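Side-chain contacts in shikimate 5-dehydrogenase (Mycobacterium fortuitum subsp. fortuitum DSM 46621, PDB 4XIJ), which probably catalyses the NADP-dependent interconversion of 3-dehydroshikimate and shikimate, the fourth of seven steps on the pathway to chorismate: residues D225-P230 with A242-Q247; L122-D127 with V216-D221. All coordinates share one frame; numbering follows the deposited sequence.

Contact 1 (D225-P230 with A242-Q247)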
loop_
_atom_site.group_PDB
_atom_site.type_symbol
_atom_site.label_atom_id
_atom_site.label_comp_id
_atom_site.label_asym_id
_atom_site.label_seq_id
_atom_site.Cartn_x
_atom_site.Cartn_y
_atom_site.Cartn_z
ATOM N N ASP A 225 -7.267 -4.844 12.442
ATOM C CA ASP A 225 -8.380 -5.437 13.170
ATOM C C ASP A 225 -8.050 -6.854 13.593
ATOM O O ASP A 225 -7.637 -7.684 12.779
ATOM C CB ASP A 225 -9.636 -5.412 12.315
ATOM C CG ASP A 225 -10.851 -5.909 13.057
ATOM O OD1 ASP A 225 -11.293 -5.239 14.025
ATOM O OD2 ASP A 225 -11.385 -6.952 12.633
ATOM N N PRO A 226 -8.171 -7.131 14.889
ATOM C CA PRO A 226 -8.411 -6.177 15.983
ATOM C C PRO A 226 -7.194 -5.272 16.265
ATOM O O PRO A 226 -6.111 -5.506 15.734
ATOM C CB PRO A 226 -8.715 -7.089 17.182
ATOM C CG PRO A 226 -9.164 -8.409 16.562
ATOM C CD PRO A 226 -8.326 -8.534 15.323
ATOM N N TRP A 227 -7.383 -4.226 17.055
ATOM C CA TRP A 227 -6.287 -3.323 17.415
ATOM C C TRP A 227 -6.412 -2.990 18.895
ATOM O O TRP A 227 -7.502 -2.724 19.355
ATOM C CB TRP A 227 -6.330 -2.040 16.574
ATOM C CG TRP A 227 -5.091 -1.215 16.732
ATOM C CD1 TRP A 227 -4.946 -0.080 17.477
ATOM C CD2 TRP A 227 -3.814 -1.500 16.179
ATOM N NE1 TRP A 227 -3.656 0.378 17.395
ATOM C CE2 TRP A 227 -2.938 -0.483 16.604
ATOM C CE3 TRP A 227 -3.327 -2.514 15.349
ATOM C CZ2 TRP A 227 -1.592 -0.447 16.210
ATOM C CZ3 TRP A 227 -1.995 -2.489 14.980
ATOM C CH2 TRP A 227 -1.147 -1.461 15.409
ATOM N N PRO A 228 -5.305 -2.963 19.638
ATOM C CA PRO A 228 -3.927 -3.225 19.178
ATOM C C PRO A 228 -3.636 -4.707 19.043
ATOM O O PRO A 228 -4.068 -5.538 19.860
ATOM C CB PRO A 228 -3.066 -2.622 20.296
ATOM C CG PRO A 228 -3.973 -2.733 21.558
ATOM C CD PRO A 228 -5.371 -2.496 21.040
ATOM N N THR A 229 -2.907 -5.054 17.995
ATOM C CA THR A 229 -2.415 -6.415 17.831
ATOM C C THR A 229 -1.424 -6.788 18.940
ATOM O O THR A 229 -0.871 -5.905 19.638
ATOM C CB THR A 229 -1.702 -6.544 16.482
ATOM O OG1 THR A 229 -0.635 -5.587 16.455
ATOM C CG2 THR A 229 -2.679 -6.294 15.307
ATOM N N PRO A 230 -1.164 -8.101 19.110
ATOM C CA PRO A 230 -0.088 -8.490 20.040
ATOM C C PRO A 230 1.246 -7.802 19.751
ATOM O O PRO A 230 1.948 -7.350 20.698
ATOM C CB PRO A 230 0.019 -10.012 19.829
ATOM C CG PRO A 230 -1.402 -10.394 19.570
ATOM C CD PRO A 230 -1.966 -9.261 18.686
ATOM N N ALA A 242 3.442 2.301 17.717
ATOM C CA ALA A 242 2.834 1.360 16.801
ATOM C C ALA A 242 1.781 2.111 15.994
ATOM O O ALA A 242 0.959 2.857 16.551
ATOM C CB ALA A 242 2.186 0.172 17.567
ATOM N N ILE A 243 1.815 1.920 14.684
ATOM C CA ILE A 243 0.882 2.536 13.738
ATOM C C ILE A 243 0.133 1.418 13.020
ATOM O O ILE A 243 0.779 0.419 12.634
ATOM C CB ILE A 243 1.642 3.364 12.698
ATOM C CG1 ILE A 243 2.458 4.456 13.391
ATOM C CG2 ILE A 243 0.699 4.005 11.677
ATOM C CD1 ILE A 243 3.660 4.859 12.607
ATOM N N ASN A 244 -1.190 1.524 12.843
ATOM C CA ASN A 244 -1.855 0.389 12.161
ATOM C C ASN A 244 -2.192 0.595 10.699
ATOM O O ASN A 244 -2.020 1.679 10.148
ATOM C CB ASN A 244 -3.114 -0.080 12.917
ATOM C CG ASN A 244 -4.298 0.882 12.873
ATOM O OD1 ASN A 244 -4.605 1.476 11.858
ATOM N ND2 ASN A 244 -5.041 0.910 13.963
ATOM N N GLY A 245 -2.669 -0.486 10.071
ATOM C CA GLY A 245 -2.857 -0.504 8.637
ATOM C C GLY A 245 -3.892 0.456 8.111
ATOM O O GLY A 245 -3.874 0.735 6.920
ATOM N N LEU A 246 -4.790 0.968 8.956
ATOM C CA LEU A 246 -5.736 1.991 8.447
ATOM C C LEU A 246 -4.961 3.191 7.916
ATOM O O LEU A 246 -5.421 3.862 6.984
ATOM C CB LEU A 246 -6.740 2.457 9.509
ATOM C CG LEU A 246 -7.759 1.375 9.850
ATOM C CD1 LEU A 246 -8.552 1.891 11.060
ATOM C CD2 LEU A 246 -8.696 1.043 8.644
ATOM N N GLN A 247 -3.798 3.494 8.490
ATOM C CA GLN A 247 -3.041 4.637 7.959
ATOM C C GLN A 247 -2.419 4.356 6.574
ATOM O O GLN A 247 -2.228 5.287 5.789
ATOM C CB GLN A 247 -1.927 5.057 8.948
ATOM C CG GLN A 247 -2.469 5.502 10.297
ATOM C CD GLN A 247 -3.562 6.573 10.177
ATOM O OE1 GLN A 247 -4.652 6.438 10.775
ATOM N NE2 GLN A 247 -3.269 7.639 9.482
HETATM O O HOH W 1 -1.139 2.410 18.311
#

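Contact 2 (L122-D127 with V216-D221)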
loop_
_atom_site.group_PDB
_atom_site.type_symbol
_atom_site.label_atom_id
_atom_site.label_comp_id
_atom_site.label_asym_id
_atom_site.label_seq_id
_atom_site.Cartn_x
_atom_site.Cartn_y
_atom_site.Cartn_z
ATOM N N LEU A 122 4.294 5.887 7.771
ATOM C CA LEU A 122 5.481 5.873 8.614
ATOM C C LEU A 122 6.100 7.251 8.814
ATOM O O LEU A 122 6.666 7.538 9.869
ATOM C CB LEU A 122 6.526 4.961 7.997
ATOM C CG LEU A 122 6.673 3.571 8.552
ATOM C CD1 LEU A 122 7.818 2.843 7.798
ATOM C CD2 LEU A 122 7.015 3.616 10.077
ATOM N N GLY A 123 6.017 8.107 7.803
ATOM C CA GLY A 123 6.701 9.393 7.864
ATOM C C GLY A 123 8.175 9.303 7.507
ATOM O O GLY A 123 8.614 9.815 6.460
ATOM N N THR A 124 8.961 8.713 8.405
ATOM C CA THR A 124 10.363 8.355 8.116
ATOM C C THR A 124 10.596 6.979 8.715
ATOM O O THR A 124 9.864 6.536 9.610
ATOM C CB THR A 124 11.362 9.376 8.718
ATOM O OG1 THR A 124 12.691 9.079 8.288
ATOM C CG2 THR A 124 11.334 9.342 10.271
ATOM N N ALA A 125 11.614 6.287 8.212
ATOM C CA ALA A 125 11.971 4.987 8.761
ATOM C C ALA A 125 13.412 4.973 9.298
ATOM O O ALA A 125 13.980 3.893 9.528
ATOM C CB ALA A 125 11.795 3.900 7.680
ATOM N N GLY A 126 14.033 6.148 9.493
ATOM C CA GLY A 126 15.430 6.160 9.914
ATOM C C GLY A 126 16.376 5.567 8.895
ATOM O O GLY A 126 16.138 5.605 7.688
ATOM N N ASP A 127 17.446 4.972 9.409
ATOM C CA ASP A 127 18.521 4.435 8.562
ATOM C C ASP A 127 18.404 2.936 8.288
ATOM O O ASP A 127 18.784 2.479 7.237
ATOM C CB ASP A 127 19.885 4.679 9.190
ATOM C CG ASP A 127 20.249 6.144 9.270
ATOM O OD1 ASP A 127 19.571 7.029 8.666
ATOM O OD2 ASP A 127 21.243 6.395 9.994
ATOM N N VAL A 216 11.897 -2.659 18.391
ATOM C CA VAL A 216 11.971 -1.765 17.225
ATOM C C VAL A 216 11.226 -0.469 17.567
ATOM O O VAL A 216 10.104 -0.545 18.014
ATOM C CB VAL A 216 11.339 -2.422 15.999
ATOM C CG1 VAL A 216 11.397 -1.463 14.804
ATOM C CG2 VAL A 216 12.045 -3.795 15.619
ATOM N N PRO A 217 11.884 0.703 17.427
ATOM C CA PRO A 217 11.277 1.909 18.005
ATOM C C PRO A 217 9.937 2.319 17.392
ATOM O O PRO A 217 9.115 2.863 18.106
ATOM C CB PRO A 217 12.357 2.978 17.762
ATOM C CG PRO A 217 13.633 2.200 17.748
ATOM C CD PRO A 217 13.287 0.914 17.025
ATOM N N ARG A 218 9.760 2.127 16.090
ATOM C CA ARG A 218 8.545 2.522 15.387
ATOM C C ARG A 218 8.157 1.387 14.472
ATOM O O ARG A 218 8.946 0.925 13.656
ATOM C CB ARG A 218 8.778 3.811 14.621
ATOM C CG ARG A 218 9.229 4.896 15.567
ATOM C CD ARG A 218 9.308 6.233 14.863
ATOM N NE ARG A 218 8.004 6.738 14.423
ATOM C CZ ARG A 218 7.641 6.879 13.152
ATOM N NH1 ARG A 218 8.492 6.545 12.201
ATOM N NH2 ARG A 218 6.431 7.359 12.851
ATOM N N VAL A 219 6.939 0.901 14.616
ATOM C CA VAL A 219 6.465 -0.243 13.851
ATOM C C VAL A 219 5.141 0.088 13.173
ATOM O O VAL A 219 4.180 0.477 13.855
ATOM C CB VAL A 219 6.299 -1.491 14.759
ATOM C CG1 VAL A 219 5.707 -2.645 13.934
ATOM C CG2 VAL A 219 7.679 -1.857 15.356
ATOM N N LEU A 220 5.116 -0.031 11.844
ATOM C CA LEU A 220 3.905 0.029 11.044
ATOM C C LEU A 220 3.412 -1.397 10.853
ATOM O O LEU A 220 4.089 -2.219 10.235
ATOM C CB LEU A 220 4.172 0.730 9.699
ATOM C CG LEU A 220 3.034 0.682 8.700
ATOM C CD1 LEU A 220 1.840 1.439 9.260
ATOM C CD2 LEU A 220 3.527 1.336 7.395
ATOM N N ASP A 221 2.251 -1.684 11.446
ATOM C CA ASP A 221 1.623 -2.978 11.330
ATOM C C ASP A 221 0.520 -2.867 10.261
ATOM O O ASP A 221 -0.384 -2.045 10.389
ATOM C CB ASP A 221 1.034 -3.372 12.693
ATOM C CG ASP A 221 0.557 -4.796 12.750
ATOM O OD1 ASP A 221 0.501 -5.490 11.721
ATOM O OD2 ASP A 221 0.289 -5.258 13.874
#

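Contact 1 (D225-P230 with A242-Q247)
W227 and N244 mark the closest approach of the two backbones, their CA atoms 7.8 Å apart, and no backbone hydrogen bond joins 225-230 to 242-247; the gap is bridged by side chains. The indole of W227 does most of this. Its CG lies anti to the backbone N (chi1 -169°), which carries the ring out of the loop and over N244. There the CB of N244 sits above one face of the six-membered ring, 3.3 Å from its centroid and 8° off the normal, a CH-pi contact. ND2 of N244 follows over the five-membered part, 3.5 Å from CG of W227, with the amide plane almost perpendicular to the indole. The opposite face receives P228 CB and T229 N near its rim, so the ring is sandwiched between its own loop and N244. At its far end CZ2 of W227 reaches the A242 methyl CB at 4.1 Å. A water in the ring plane donates to A242 O and accepts a weak bond from W227 NE1. The other branch of the N244 amide turns to its own chain: OD1 accepts from L246 N at 3.0 Å, a bent bond of 139°. This capping bond fixes the amide where strand 241-243 gives way to helix 246-261, while T229 N-caps helix 230-237, an arrangement belonging to the edge of a parallel, Rossmann-type alpha/beta sheet.

Contact 2 (L122-D127 with V216-D221)
R218 holds the carbonyl oxygen of L122 with both terminal nitrogens of its guanidinium, NH2 to L122 O at 3.0 Å and NH1 to L122 O at 3.1 Å. This end-on, bifurcated grip ties strand 218-221 of the Rossmann-type sheet to the C-terminal end of helix 114-122. Neither bond is straight (150° and 143°), as expected when two donors share one acceptor. L122 O lies close to the guanidinium plane, at its edge, and the two nitrogens reach it from opposite faces of the carbonyl plane. The same oxygen also takes a weak bond from T124 N, as the chain turns away from the helix through G123, whose phi is positive. T124 O is a second carbonyl at the guanidinium edge, 2.9 Å from R218 NH1. Two carbonyl oxygens near the C-terminal end of a helix would be expected to attract the positive charge, although the stronger partner of R218 is E241, which forms a salt bridge with NE. A bend at chi3 (66°) turns the end of the arginine towards L122, leaving its NE edge for E241.

Beyond the polar atoms the contact becomes apolar. L122 and R218 run past each other in opposite senses, bringing the L122 methyl CD2 to 3.9 Å from R218 NH1. Deeper in, L122 crosses L220, and both are buried; L145, L148 and V198 also pack on L122, extending the apolar layer between the helix end and the sheet. The leucines meet through a branch point: L122 CG stands 4.0 Å from both CB and CD2 of L220.

In the fold
Contacts 1 and 2 meet through neighbouring strands of one parallel sheet, 218-221 and the outermost 241-243, with their centres about 14 Å apart. Two probable hydrogen bonds connect them directly: D221 N to I243 O at 2.8 Å, part of the strand pairing, and T229 OG1 with D221 OD2, also at 2.8 Å. The contacts use opposite faces of the sheet: W227 packs at A242 and N244 on the side of helix 230-237, L122 at R218 and L220 on the other. I243 turns away from W227 onto that second face, its CD1 3.7 Å from R218 NH2. The sheet is consistent with the NADP-binding domain of the family, but no cofactor or substrate site is defined among these residues.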